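Local coordinates for cryptochrome DASH, chloroplastic/mitochondrial (Arabidopsis thaliana, PDB 2J4D), which repairs cyclobutane pyrimidine dimers in single-stranded DNA as a FAD- and folate-carrying class-1 photolyase homologue, and may serve as a blue-light photoreceptor, at residues R6-T11 against E252-G257; H142-S147 against D151-V156; S200-C205 against S318-L323. All blocks are in the same frame, centred on the assembly; numbering follows the deposited sequence.

Contact 1: R6-T11 against E252-G257; sequences RVPALT and ESAGVG
Pro8 and Leu10 pack against the start of helix 252-265 at Ala254 and Gly257, a buried van der Waals contact of apolar side chains from the N-terminal arm against helix backbone. Gly257 lies about 8 Å from the side chain of Phe288, which by similarity binds FAD. The arm arrives as strand 4-7, which pairs in parallel with strand 245-248, then turns through a cis peptide bond before Pro8 and runs on to helix 12-26. The pyrrolidine ring lies over the helix surface: CG is 3.5 Å from the carbonyl oxygen of Ala254, and CD is 4.0 Å from the Ala254 methyl. CB of Pro8 faces the carbonyl carbon of Gly257, and this is where the backbones come closest, with the CA atoms of Pro8 and Gly257 6.4 Å apart. Leu10 adds one branch. Its CG stands beside the backbone N and anti to the carbonyl carbon (chi1 -52°), and CD1 reaches the Gly257 CA at 3.8 Å and the Gly257 O at 3.4 Å. Gly257 thus presents bare backbone, CA, C and O, to both residues. Trp291 also touches both Pro8 and Ala254. Between the two segments the attraction is therefore van der Waals contact, mostly of side-chain carbons with helix backbone; directional bonds that anchor the arm include the strand pairing and the one from Ala9 N to Glu261.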
ATOM      1  N   ARG A   6       1.162  10.161 -15.849  1.00 30.10           N
ATOM      2  CA  ARG A   6       0.565  10.441 -14.549  1.00 27.64           C
ATOM      3  C   ARG A   6      -0.493   9.384 -14.259  1.00 26.39           C
ATOM      4  O   ARG A   6      -1.254   9.011 -15.148  1.00 22.47           O
ATOM      5  CB  ARG A   6      -0.134  11.804 -14.543  1.00 28.50           C
ATOM      6  CG  ARG A   6       0.735  13.004 -14.226  1.00 36.61           C
ATOM      7  CD  ARG A   6      -0.157  14.197 -13.872  1.00 40.66           C
ATOM      8  NE  ARG A   6       0.239  14.826 -12.612  1.00 46.54           N
ATOM      9  CZ  ARG A   6      -0.611  15.375 -11.749  1.00 47.14           C
ATOM     10  NH1 ARG A   6      -1.912  15.373 -12.004  1.00 48.88           N
ATOM     11  NH2 ARG A   6      -0.163  15.923 -10.625  1.00 48.66           N
ATOM     12  N   VAL A   7      -0.540   8.895 -13.025  1.00 24.08           N
ATOM     13  CA  VAL A   7      -1.571   7.929 -12.649  1.00 19.88           C
ATOM     14  C   VAL A   7      -2.228   8.535 -11.423  1.00 19.78           C
ATOM     15  O   VAL A   7      -1.573   8.720 -10.398  1.00 19.02           O
ATOM     16  CB  VAL A   7      -0.996   6.551 -12.263  1.00 19.31           C
ATOM     17  CG1 VAL A   7      -2.155   5.557 -12.000  1.00 16.60           C
ATOM     18  CG2 VAL A   7      -0.095   6.028 -13.366  1.00 19.01           C
ATOM     19  N   PRO A   8      -3.510   8.919 -11.529  1.00 19.80           N
ATOM     20  CA  PRO A   8      -4.372   8.826 -12.718  1.00 19.88           C
ATOM     21  C   PRO A   8      -3.920   9.864 -13.747  1.00 23.91           C
ATOM     22  O   PRO A   8      -3.178  10.788 -13.409  1.00 20.60           O
ATOM     23  CB  PRO A   8      -5.755   9.138 -12.163  1.00 18.93           C
ATOM     24  CG  PRO A   8      -5.451  10.138 -11.071  1.00 17.70           C
ATOM     25  CD  PRO A   8      -4.229   9.536 -10.399  1.00 20.58           C
ATOM     26  N   ALA A   9      -4.364   9.724 -14.991  1.00 25.51           N
ATOM     27  CA  ALA A   9      -3.962  10.665 -16.038  1.00 28.67           C
ATOM     28  C   ALA A   9      -4.851  11.907 -16.088  1.00 31.46           C
ATOM     29  O   ALA A   9      -4.620  12.819 -16.882  1.00 34.74           O
ATOM     30  CB  ALA A   9      -3.957   9.961 -17.400  1.00 27.82           C
ATOM     31  N   LEU A  10      -5.854  11.948 -15.222  1.00 31.37           N
ATOM     32  CA  LEU A  10      -6.791  13.065 -15.166  1.00 31.47           C
ATOM     33  C   LEU A  10      -6.136  14.420 -14.889  1.00 33.08           C
ATOM     34  O   LEU A  10      -5.093  14.502 -14.239  1.00 31.61           O
ATOM     35  CB  LEU A  10      -7.836  12.804 -14.081  1.00 31.43           C
ATOM     36  CG  LEU A  10      -8.581  11.468 -14.126  1.00 30.34           C
ATOM     37  CD1 LEU A  10      -9.479  11.356 -12.905  1.00 30.45           C
ATOM     38  CD2 LEU A  10      -9.402  11.367 -15.405  1.00 28.86           C
ATOM     39  N   THR A  11      -6.771  15.482 -15.374  1.00 32.71           N
ATOM     40  CA  THR A  11      -6.271  16.833 -15.149  1.00 36.89           C
ATOM     41  C   THR A  11      -6.638  17.218 -13.724  1.00 37.13           C
ATOM     42  O   THR A  11      -7.477  16.567 -13.103  1.00 33.85           O
ATOM     43  CB  THR A  11      -6.931  17.845 -16.092  1.00 36.65           C
ATOM     44  OG1 THR A  11      -8.326  17.935 -15.783  1.00 38.80           O
ATOM     45  CG2 THR A  11      -6.765  17.413 -17.542  1.00 38.14           C
ATOM     46  N   GLU A 252      -6.117  11.042  -1.519  1.00 18.17           N
ATOM     47  CA  GLU A 252      -7.447  10.476  -1.693  1.00 20.18           C
ATOM     48  C   GLU A 252      -8.098  10.994  -2.982  1.00 20.42           C
ATOM     49  O   GLU A 252      -8.722  10.229  -3.716  1.00 18.84           O
ATOM     50  CB  GLU A 252      -8.319  10.836  -0.489  1.00 18.00           C
ATOM     51  CG  GLU A 252      -9.816  10.594  -0.682  1.00 17.82           C
ATOM     52  CD  GLU A 252     -10.607  10.749   0.620  1.00 22.09           C
ATOM     53  OE1 GLU A 252     -10.226  11.587   1.465  1.00 20.70           O
ATOM     54  OE2 GLU A 252     -11.617  10.038   0.794  1.00 20.95           O
ATOM     55  N   SER A 253      -7.959  12.288  -3.262  1.00 19.44           N
ATOM     56  CA  SER A 253      -8.557  12.847  -4.474  1.00 21.42           C
ATOM     57  C   SER A 253      -8.061  12.114  -5.713  1.00 20.91           C
ATOM     58  O   SER A 253      -8.854  11.687  -6.550  1.00 20.15           O
ATOM     59  CB  SER A 253      -8.234  14.334  -4.595  1.00 21.48           C
ATOM     60  OG  SER A 253      -8.775  15.041  -3.496  1.00 21.71           O
ATOM     61  N   ALA A 254      -6.745  11.965  -5.822  1.00 19.28           N
ATOM     62  CA  ALA A 254      -6.163  11.274  -6.960  1.00 20.68           C
ATOM     63  C   ALA A 254      -6.558   9.802  -6.935  1.00 19.69           C
ATOM     64  O   ALA A 254      -6.792   9.190  -7.979  1.00 19.39           O
ATOM     65  CB  ALA A 254      -4.634  11.418  -6.940  1.00 19.29           C
ATOM     66  N   GLY A 255      -6.648   9.234  -5.737  1.00 19.61           N
ATOM     67  CA  GLY A 255      -7.023   7.838  -5.630  1.00 18.97           C
ATOM     68  C   GLY A 255      -8.415   7.538  -6.154  1.00 18.51           C
ATOM     69  O   GLY A 255      -8.597   6.605  -6.935  1.00 17.77           O
ATOM     70  N   VAL A 256      -9.415   8.295  -5.719  1.00 17.48           N
ATOM     71  CA  VAL A 256     -10.756   8.026  -6.221  1.00 20.49           C
ATOM     72  C   VAL A 256     -10.795   8.389  -7.705  1.00 19.99           C
ATOM     73  O   VAL A 256     -11.605   7.863  -8.463  1.00 20.38           O
ATOM     74  CB  VAL A 256     -11.846   8.798  -5.432  1.00 18.75           C
ATOM     75  CG1 VAL A 256     -11.747   8.436  -3.943  1.00 17.72           C
ATOM     76  CG2 VAL A 256     -11.708  10.282  -5.643  1.00 17.85           C
ATOM     77  N   GLY A 257      -9.891   9.273  -8.117  1.00 21.55           N
ATOM     78  CA  GLY A 257      -9.820   9.645  -9.518  1.00 18.98           C
ATOM     79  C   GLY A 257      -9.375   8.447 -10.345  1.00 19.67           C
ATOM     80  O   GLY A 257      -9.854   8.250 -11.465  1.00 20.00           O
TER

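Contact 2: H142-S147 against D151-V156. With MHF (5,10-methenyl-6,7,8-trihydrofolic acid), chain D.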
ATOM      1  N   HIS A 142      -6.845   3.819  13.708  1.00 20.20           N
ATOM      2  CA  HIS A 142      -7.081   2.497  13.162  1.00 17.67           C
ATOM      3  C   HIS A 142      -6.061   1.548  13.752  1.00 18.07           C
ATOM      4  O   HIS A 142      -4.913   1.921  13.985  1.00 16.08           O
ATOM      5  CB  HIS A 142      -6.964   2.516  11.642  1.00 18.84           C
ATOM      6  CG  HIS A 142      -8.212   2.976  10.963  1.00 20.54           C
ATOM      7  ND1 HIS A 142      -9.384   2.250  10.995  1.00 27.84           N
ATOM      8  CD2 HIS A 142      -8.482   4.095  10.252  1.00 15.00           C
ATOM      9  CE1 HIS A 142     -10.322   2.902  10.330  1.00 24.01           C
ATOM     10  NE2 HIS A 142      -9.801   4.025   9.869  1.00 24.63           N
ATOM     11  N   LYS A 143      -6.495   0.318  13.991  1.00 17.85           N
ATOM     12  CA  LYS A 143      -5.642  -0.720  14.551  1.00 16.51           C
ATOM     13  C   LYS A 143      -4.687  -1.233  13.484  1.00 18.69           C
ATOM     14  O   LYS A 143      -5.092  -1.456  12.341  1.00 18.34           O
ATOM     15  CB  LYS A 143      -6.509  -1.884  15.034  1.00 18.69           C
ATOM     16  CG  LYS A 143      -5.737  -3.028  15.700  1.00 17.18           C
ATOM     17  CD  LYS A 143      -5.393  -2.682  17.151  1.00 18.75           C
ATOM     18  CE  LYS A 143      -4.554  -3.774  17.805  1.00 18.88           C
ATOM     19  NZ  LYS A 143      -3.175  -3.801  17.235  1.00 17.77           N
ATOM     20  N   GLU A 144      -3.421  -1.403  13.839  1.00 18.77           N
ATOM     21  CA  GLU A 144      -2.461  -1.950  12.888  1.00 19.21           C
ATOM     22  C   GLU A 144      -2.117  -3.367  13.349  1.00 19.85           C
ATOM     23  O   GLU A 144      -2.541  -3.793  14.429  1.00 20.14           O
ATOM     24  CB  GLU A 144      -1.218  -1.067  12.797  1.00 17.29           C
ATOM     25  CG  GLU A 144      -1.456   0.194  11.982  1.00 20.13           C
ATOM     26  CD  GLU A 144      -1.607  -0.082  10.484  1.00 28.92           C
ATOM     27  OE1 GLU A 144      -1.688  -1.266  10.091  1.00 28.10           O
ATOM     28  OE2 GLU A 144      -1.646   0.890   9.697  1.00 26.04           O
ATOM     29  N   THR A 145      -1.347  -4.098  12.554  1.00 19.66           N
ATOM     30  CA  THR A 145      -1.052  -5.482  12.913  1.00 19.22           C
ATOM     31  C   THR A 145       0.384  -5.907  13.212  1.00 20.44           C
ATOM     32  O   THR A 145       0.594  -6.816  14.016  1.00 21.24           O
ATOM     33  CB  THR A 145      -1.580  -6.444  11.822  1.00 22.41           C
ATOM     34  OG1 THR A 145      -0.941  -6.142  10.574  1.00 19.18           O
ATOM     35  CG2 THR A 145      -3.087  -6.306  11.657  1.00 22.75           C
ATOM     36  N   CYS A 146       1.371  -5.284  12.579  1.00 18.61           N
ATOM     37  CA  CYS A 146       2.753  -5.710  12.796  1.00 18.80           C
ATOM     38  C   CYS A 146       3.481  -5.092  13.982  1.00 19.64           C
ATOM     39  O   CYS A 146       3.120  -4.024  14.472  1.00 16.98           O
ATOM     40  CB  CYS A 146       3.561  -5.501  11.512  1.00 18.30           C
ATOM     41  SG  CYS A 146       2.872  -6.454  10.125  1.00 19.80           S
ATOM     42  N   SER A 147       4.510  -5.808  14.429  1.00 17.86           N
ATOM     43  CA  SER A 147       5.356  -5.430  15.566  1.00 20.39           C
ATOM     44  C   SER A 147       5.628  -3.942  15.797  1.00 21.47           C
ATOM     45  O   SER A 147       5.326  -3.404  16.867  1.00 20.01           O
ATOM     46  CB  SER A 147       6.704  -6.160  15.454  1.00 18.80           C
ATOM     47  OG  SER A 147       7.649  -5.625  16.370  1.00 26.99           O
ATOM     48  N   ASP A 151       3.774  -1.601  18.611  1.00 16.63           N
ATOM     49  CA  ASP A 151       4.612  -1.115  19.693  1.00 17.95           C
ATOM     50  C   ASP A 151       4.309   0.374  19.892  1.00 16.97           C
ATOM     51  O   ASP A 151       4.240   0.862  21.013  1.00 20.17           O
ATOM     52  CB  ASP A 151       6.089  -1.315  19.366  1.00 19.66           C
ATOM     53  CG  ASP A 151       6.984  -1.070  20.572  1.00 28.70           C
ATOM     54  OD1 ASP A 151       6.715  -1.662  21.642  1.00 25.99           O
ATOM     55  OD2 ASP A 151       7.952  -0.294  20.453  1.00 33.12           O
ATOM     56  N   VAL A 152       4.117   1.098  18.797  1.00 14.92           N
ATOM     57  CA  VAL A 152       3.793   2.511  18.906  1.00 17.16           C
ATOM     58  C   VAL A 152       2.426   2.670  19.583  1.00 16.72           C
ATOM     59  O   VAL A 152       2.230   3.588  20.375  1.00 18.52           O
ATOM     60  CB  VAL A 152       3.801   3.202  17.526  1.00 16.97           C
ATOM     61  CG1 VAL A 152       3.320   4.653  17.664  1.00 18.07           C
ATOM     62  CG2 VAL A 152       5.221   3.169  16.959  1.00 18.77           C
ATOM     63  N   GLU A 153       1.486   1.772  19.292  1.00 17.20           N
ATOM     64  CA  GLU A 153       0.168   1.826  19.931  1.00 15.88           C
ATOM     65  C   GLU A 153       0.356   1.687  21.444  1.00 19.48           C
ATOM     66  O   GLU A 153      -0.264   2.407  22.237  1.00 17.68           O
ATOM     67  CB  GLU A 153      -0.732   0.694  19.419  1.00 16.31           C
ATOM     68  CG  GLU A 153      -1.056   0.815  17.946  1.00 17.21           C
ATOM     69  CD  GLU A 153      -1.799  -0.390  17.382  1.00 21.53           C
ATOM     70  OE1 GLU A 153      -1.961  -1.403  18.104  1.00 17.01           O
ATOM     71  OE2 GLU A 153      -2.219  -0.317  16.203  1.00 20.22           O
ATOM     72  N   ARG A 154       1.214   0.750  21.835  1.00 16.82           N
ATOM     73  CA  ARG A 154       1.499   0.521  23.246  1.00 18.82           C
ATOM     74  C   ARG A 154       2.107   1.777  23.880  1.00 19.81           C
ATOM     75  O   ARG A 154       1.684   2.206  24.950  1.00 19.68           O
ATOM     76  CB  ARG A 154       2.482  -0.642  23.403  1.00 20.49           C
ATOM     77  CG  ARG A 154       3.016  -0.828  24.836  1.00 17.81           C
ATOM     78  CD  ARG A 154       4.086  -1.924  24.891  1.00 15.99           C
ATOM     79  NE  ARG A 154       5.337  -1.522  24.246  1.00 20.34           N
ATOM     80  CZ  ARG A 154       6.283  -0.789  24.824  1.00 23.05           C
ATOM     81  NH1 ARG A 154       6.131  -0.372  26.073  1.00 21.46           N
ATOM     82  NH2 ARG A 154       7.380  -0.466  24.150  1.00 20.68           N
ATOM     83  N   LEU A 155       3.097   2.365  23.215  1.00 17.44           N
ATOM     84  CA  LEU A 155       3.751   3.550  23.763  1.00 20.77           C
ATOM     85  C   LEU A 155       2.792   4.734  23.876  1.00 21.47           C
ATOM     86  O   LEU A 155       2.854   5.504  24.843  1.00 20.98           O
ATOM     87  CB  LEU A 155       4.976   3.900  22.919  1.00 17.82           C
ATOM     88  CG  LEU A 155       6.065   2.823  23.064  1.00 21.82           C
ATOM     89  CD1 LEU A 155       7.067   2.953  21.953  1.00 21.72           C
ATOM     90  CD2 LEU A 155       6.757   2.943  24.429  1.00 23.13           C
ATOM     91  N   VAL A 156       1.898   4.877  22.905  1.00 16.96           N
ATOM     92  CA  VAL A 156       0.921   5.961  22.955  1.00 19.10           C
ATOM     93  C   VAL A 156      -0.073   5.704  24.090  1.00 20.40           C
ATOM     94  O   VAL A 156      -0.419   6.608  24.857  1.00 20.26           O
ATOM     95  CB  VAL A 156       0.145   6.082  21.613  1.00 19.49           C
ATOM     96  CG1 VAL A 156      -1.067   6.997  21.774  1.00 21.75           C
ATOM     97  CG2 VAL A 156       1.067   6.642  20.539  1.00 19.08           C
TER
HETATM   98  N1  MHF D1499       7.551  -2.679   8.460  1.00 19.39           N
HETATM   99  C2  MHF D1499       6.424  -2.341   9.175  1.00 20.17           C
HETATM  100  NA2 MHF D1499       5.536  -1.460   8.632  1.00 18.64           N
HETATM  101  N3  MHF D1499       6.185  -2.857  10.392  1.00 19.74           N
HETATM  102  C4  MHF D1499       7.065  -3.723  10.981  1.00 21.00           C
HETATM  103  O4  MHF D1499       6.833  -4.181  12.107  1.00 16.53           O
HETATM  104  C4A MHF D1499       8.254  -4.084  10.281  1.00 20.88           C
HETATM  105  N5  MHF D1499       9.255  -4.937  10.811  1.00 20.26           N
HETATM  106  C6  MHF D1499      10.633  -5.015  10.213  1.00 20.10           C
HETATM  107  C7  MHF D1499      10.440  -5.122   8.683  1.00 19.73           C
HETATM  108  N8  MHF D1499       9.638  -3.917   8.288  1.00 18.29           N
HETATM  109  C8A MHF D1499       8.482  -3.553   8.995  1.00 19.39           C
HETATM  110  C9  MHF D1499      11.332  -6.226  10.891  1.00 21.12           C
HETATM  111  N10 MHF D1499      10.240  -6.822  11.699  1.00 25.99           N
HETATM  112  C11 MHF D1499       9.335  -5.718  12.048  1.00 20.51           C
HETATM  113  C12 MHF D1499      11.469  -9.032  15.175  1.00 21.80           C
HETATM  114  C13 MHF D1499      12.026  -9.298  13.888  1.00 22.97           C
HETATM  115  C14 MHF D1499      11.636  -8.555  12.774  1.00 24.41           C
HETATM  116  C15 MHF D1499      10.679  -7.514  12.896  1.00 21.31           C
HETATM  117  C16 MHF D1499      10.130  -7.227  14.208  1.00 21.41           C
HETATM  118  C17 MHF D1499      10.525  -7.977  15.333  1.00 21.59           C
HETATM  119  C   MHF D1499      11.874  -9.884  16.325  1.00 22.71           C
HETATM  120  O   MHF D1499      12.672 -10.796  16.138  1.00 25.47           O
HETATM  121  N   MHF D1499      11.363  -9.685  17.561  1.00 21.63           N
HETATM  122  CA  MHF D1499      11.758 -10.559  18.665  1.00 24.21           C
HETATM  123  CB  MHF D1499      11.663  -9.818  19.999  1.00 25.24           C
HETATM  124  CG  MHF D1499      12.538  -8.595  20.088  1.00 34.56           C
HETATM  125  CD  MHF D1499      13.999  -8.919  19.868  1.00 38.73           C
HETATM  126  OE1 MHF D1499      14.598  -9.570  20.751  1.00 43.17           O
HETATM  127  OE2 MHF D1499      14.541  -8.540  18.804  1.00 47.63           O
HETATM  128  CT  MHF D1499      10.854 -11.795  18.708  1.00 26.25           C
HETATM  129  O1  MHF D1499       9.792 -11.777  18.051  1.00 23.48           O
HETATM  130  O2  MHF D1499      11.209 -12.770  19.402  1.00 27.02           O
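Glu153 is the buried centre of this contact, its carboxylate reaching from helix 147-161 to the loop that follows strand 138-142. Its OE2 accepts the backbone N-H of Glu144 at 2.9 Å, nearly along the C-O axis and with an N-H...O angle of 162°. The other oxygen, OE1, offers its syn lone pair to Lys143 NZ at 2.8 Å in a salt bridge. Bends at chi2 (80°) and chi4 (70°) curl the lysine across Glu153 at about a right angle, and the same NZ also bonds Glu144 O at 2.9 Å. Arg47 makes the carboxylate's second salt bridge, at OE2, so both oxygens are held and the group's rotation is probably fixed. The other end is looser and only partly buried: Asp151 N bonds Ser147 O at 2.9 Å, an i to i+4 backbone bond, while the Asp151 carboxylate turns away to Arg154. At the far end of the loop segment, Cys146 CB and Ser147 OG pack on the folate antenna, at 3.6 Å from its O4 and 3.7 Å from its C16. The loop thus runs from the parallel sheet to the antenna site; Cys146 touches helix 425-436, and Glu144 pairs with Arg333 of helix 317-339.

Contact 3: S200-C205 against S318-L323; sequences SVEAKC and STYWVL
Segments 200-205 and 318-323, on helices 194-204 and 317-339, stand well apart, their nearest CA atoms, those of Glu202 and Leu323, being 10.5 Å from each other, and two long side chains bridge the distance. Glu202 and Tyr320 approach from opposite directions. Glu202 is extended beyond CG, carrying its carboxylate across to the phenol. Tyr320 has CG anti to the backbone N (chi1 164°), which brings the far end of its ring closer to the glutamate than its CB direction would suggest. Tyr320 OH donates a hydrogen bond to Glu202 OE2 at 2.8 Å, arriving on the syn side and 18° out of the carboxylate plane. OE2 lies at the ring edge, near the ring plane and 3.2 Å from CE1, and carboxylate and ring are nearly coplanar, their planes 27° apart. The other oxygen, OE1, is in a salt bridge with Arg198, one turn earlier on the glutamate's own helix. The pair joins the DNA photolyase family region to the FAD-binding region, with the Tyr320 side chain about 12 Å from the bound FAD. The contact is thus a single polar tie at the partly exposed surface, without apolar packing between the two segments; the arginine probably favours a charged carboxylate, a stronger acceptor for the phenol, and helps set its orientation.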
ATOM      1  N   SER A 200     -14.079 -19.841   2.262  1.00 26.68           N
ATOM      2  CA  SER A 200     -14.798 -19.648   3.518  1.00 27.85           C
ATOM      3  C   SER A 200     -15.437 -18.281   3.680  1.00 25.80           C
ATOM      4  O   SER A 200     -16.614 -18.186   4.028  1.00 24.93           O
ATOM      5  CB  SER A 200     -13.880 -19.908   4.714  1.00 27.84           C
ATOM      6  OG  SER A 200     -13.401 -21.234   4.683  1.00 35.86           O
ATOM      7  N   VAL A 201     -14.678 -17.214   3.452  1.00 26.46           N
ATOM      8  CA  VAL A 201     -15.266 -15.893   3.607  1.00 24.92           C
ATOM      9  C   VAL A 201     -16.336 -15.638   2.555  1.00 25.40           C
ATOM     10  O   VAL A 201     -17.364 -15.036   2.856  1.00 24.34           O
ATOM     11  CB  VAL A 201     -14.202 -14.763   3.566  1.00 24.94           C
ATOM     12  CG1 VAL A 201     -13.230 -14.942   4.728  1.00 24.73           C
ATOM     13  CG2 VAL A 201     -13.459 -14.771   2.237  1.00 27.73           C
ATOM     14  N   GLU A 202     -16.113 -16.111   1.330  1.00 26.25           N
ATOM     15  CA  GLU A 202     -17.093 -15.900   0.265  1.00 28.31           C
ATOM     16  C   GLU A 202     -18.373 -16.677   0.517  1.00 27.96           C
ATOM     17  O   GLU A 202     -19.453 -16.272   0.097  1.00 29.03           O
ATOM     18  CB  GLU A 202     -16.510 -16.292  -1.098  1.00 28.80           C
ATOM     19  CG  GLU A 202     -15.396 -15.368  -1.563  1.00 33.06           C
ATOM     20  CD  GLU A 202     -15.059 -15.534  -3.029  1.00 34.47           C
ATOM     21  OE1 GLU A 202     -14.648 -16.639  -3.433  1.00 36.92           O
ATOM     22  OE2 GLU A 202     -15.206 -14.547  -3.780  1.00 40.34           O
ATOM     23  N   ALA A 203     -18.258 -17.796   1.218  1.00 28.92           N
ATOM     24  CA  ALA A 203     -19.433 -18.600   1.501  1.00 29.82           C
ATOM     25  C   ALA A 203     -20.138 -18.203   2.793  1.00 30.40           C
ATOM     26  O   ALA A 203     -21.365 -18.310   2.897  1.00 28.05           O
ATOM     27  CB  ALA A 203     -19.050 -20.072   1.555  1.00 32.53           C
ATOM     28  N   LYS A 204     -19.381 -17.718   3.772  1.00 26.41           N
ATOM     29  CA  LYS A 204     -19.993 -17.387   5.051  1.00 29.09           C
ATOM     30  C   LYS A 204     -19.988 -15.931   5.494  1.00 30.54           C
ATOM     31  O   LYS A 204     -20.501 -15.614   6.569  1.00 31.01           O
ATOM     32  CB  LYS A 204     -19.343 -18.232   6.144  1.00 32.66           C
ATOM     33  CG  LYS A 204     -19.263 -19.708   5.810  1.00 37.71           C
ATOM     34  CD  LYS A 204     -18.661 -20.470   6.970  1.00 44.67           C
ATOM     35  CE  LYS A 204     -18.183 -21.845   6.558  1.00 49.01           C
ATOM     36  NZ  LYS A 204     -17.552 -22.541   7.717  1.00 52.58           N
ATOM     37  N   CYS A 205     -19.426 -15.041   4.689  1.00 27.74           N
ATOM     38  CA  CYS A 205     -19.379 -13.636   5.082  1.00 28.79           C
ATOM     39  C   CYS A 205     -19.956 -12.696   4.056  1.00 27.57           C
ATOM     40  O   CYS A 205     -20.076 -13.029   2.876  1.00 27.05           O
ATOM     41  CB  CYS A 205     -17.940 -13.187   5.334  1.00 29.65           C
ATOM     42  SG  CYS A 205     -17.033 -14.168   6.500  1.00 34.22           S
ATOM     43  N   SER A 318     -13.827 -10.745 -14.981  1.00 24.08           N
ATOM     44  CA  SER A 318     -12.877  -9.681 -14.701  1.00 24.30           C
ATOM     45  C   SER A 318     -13.389  -8.782 -13.587  1.00 25.37           C
ATOM     46  O   SER A 318     -12.620  -8.366 -12.718  1.00 24.96           O
ATOM     47  CB  SER A 318     -12.616  -8.846 -15.953  1.00 22.85           C
ATOM     48  OG  SER A 318     -11.782  -9.554 -16.855  1.00 24.69           O
ATOM     49  N   THR A 319     -14.681  -8.476 -13.604  1.00 23.65           N
ATOM     50  CA  THR A 319     -15.219  -7.616 -12.560  1.00 25.34           C
ATOM     51  C   THR A 319     -15.078  -8.324 -11.222  1.00 26.75           C
ATOM     52  O   THR A 319     -14.823  -7.686 -10.206  1.00 31.65           O
ATOM     53  CB  THR A 319     -16.703  -7.224 -12.812  1.00 24.91           C
ATOM     54  OG1 THR A 319     -17.540  -8.390 -12.798  1.00 20.58           O
ATOM     55  CG2 THR A 319     -16.834  -6.523 -14.156  1.00 25.31           C
ATOM     56  N   TYR A 320     -15.225  -9.643 -11.224  1.00 26.01           N
ATOM     57  CA  TYR A 320     -15.080 -10.410 -10.003  1.00 22.93           C
ATOM     58  C   TYR A 320     -13.613 -10.537  -9.586  1.00 25.44           C
ATOM     59  O   TYR A 320     -13.290 -10.483  -8.395  1.00 23.86           O
ATOM     60  CB  TYR A 320     -15.658 -11.820 -10.166  1.00 25.32           C
ATOM     61  CG  TYR A 320     -15.194 -12.768  -9.077  1.00 26.90           C
ATOM     62  CD1 TYR A 320     -15.675 -12.656  -7.767  1.00 27.38           C
ATOM     63  CD2 TYR A 320     -14.205 -13.715  -9.335  1.00 25.45           C
ATOM     64  CE1 TYR A 320     -15.173 -13.461  -6.743  1.00 26.14           C
ATOM     65  CE2 TYR A 320     -13.696 -14.522  -8.318  1.00 27.63           C
ATOM     66  CZ  TYR A 320     -14.181 -14.389  -7.028  1.00 29.57           C
ATOM     67  OH  TYR A 320     -13.655 -15.176  -6.026  1.00 31.58           O
ATOM     68  N   TRP A 321     -12.727 -10.703 -10.563  1.00 21.49           N
ATOM     69  CA  TRP A 321     -11.323 -10.890 -10.250  1.00 22.27           C
ATOM     70  C   TRP A 321     -10.679  -9.759  -9.468  1.00 21.20           C
ATOM     71  O   TRP A 321      -9.759  -9.997  -8.698  1.00 21.21           O
ATOM     72  CB  TRP A 321     -10.509 -11.179 -11.516  1.00 22.73           C
ATOM     73  CG  TRP A 321      -9.421 -12.176 -11.241  1.00 24.61           C
ATOM     74  CD1 TRP A 321      -8.085 -11.925 -11.122  1.00 27.94           C
ATOM     75  CD2 TRP A 321      -9.591 -13.574 -10.982  1.00 26.23           C
ATOM     76  NE1 TRP A 321      -7.413 -13.079 -10.805  1.00 29.64           N
ATOM     77  CE2 TRP A 321      -8.313 -14.107 -10.714  1.00 27.18           C
ATOM     78  CE3 TRP A 321     -10.703 -14.430 -10.949  1.00 30.59           C
ATOM     79  CZ2 TRP A 321      -8.110 -15.460 -10.415  1.00 30.36           C
ATOM     80  CZ3 TRP A 321     -10.502 -15.779 -10.649  1.00 31.61           C
ATOM     81  CH2 TRP A 321      -9.214 -16.277 -10.386  1.00 32.31           C
ATOM     82  N   VAL A 322     -11.149  -8.533  -9.644  1.00 22.41           N
ATOM     83  CA  VAL A 322     -10.551  -7.450  -8.882  1.00 22.96           C
ATOM     84  C   VAL A 322     -10.832  -7.728  -7.401  1.00 23.04           C
ATOM     85  O   VAL A 322     -10.010  -7.426  -6.540  1.00 21.27           O
ATOM     86  CB  VAL A 322     -11.120  -6.072  -9.295  1.00 25.81           C
ATOM     87  CG1 VAL A 322     -12.615  -6.012  -9.030  1.00 28.05           C
ATOM     88  CG2 VAL A 322     -10.410  -4.971  -8.524  1.00 25.91           C
ATOM     89  N   LEU A 323     -11.980  -8.334  -7.111  1.00 21.00           N
ATOM     90  CA  LEU A 323     -12.330  -8.654  -5.728  1.00 21.50           C
ATOM     91  C   LEU A 323     -11.489  -9.821  -5.240  1.00 20.99           C
ATOM     92  O   LEU A 323     -11.077  -9.864  -4.086  1.00 22.03           O
ATOM     93  CB  LEU A 323     -13.816  -8.988  -5.617  1.00 21.35           C
ATOM     94  CG  LEU A 323     -14.735  -7.859  -6.076  1.00 23.84           C
ATOM     95  CD1 LEU A 323     -16.179  -8.247  -5.821  1.00 27.84           C
ATOM     96  CD2 LEU A 323     -14.387  -6.570  -5.330  1.00 26.17           C
TER

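How the contacts relate
The three contacts lie far apart, with centres 26 to 30 Å from one another and no atoms touching. Contact 1 joins the N-terminal arm to helix 252-265; contact 2 falls within the chain length that it spans, in the photolyase alpha/beta domain, and lies on the opposite side of the chain's centre. Contact 3 follows contact 2 in sequence, and its segments alternate with those of contact 1, so 252-257 comes between 200-205 and 318-323. Helix 317-339 relates the last two: it carries the tyrosine of contact 3 and, further on, Arg333 beside contact 2. Contact 2 borders the folate antenna, whereas contacts 1 and 3 join segments distant in sequence, each with a side chain about 12 Å from the FAD.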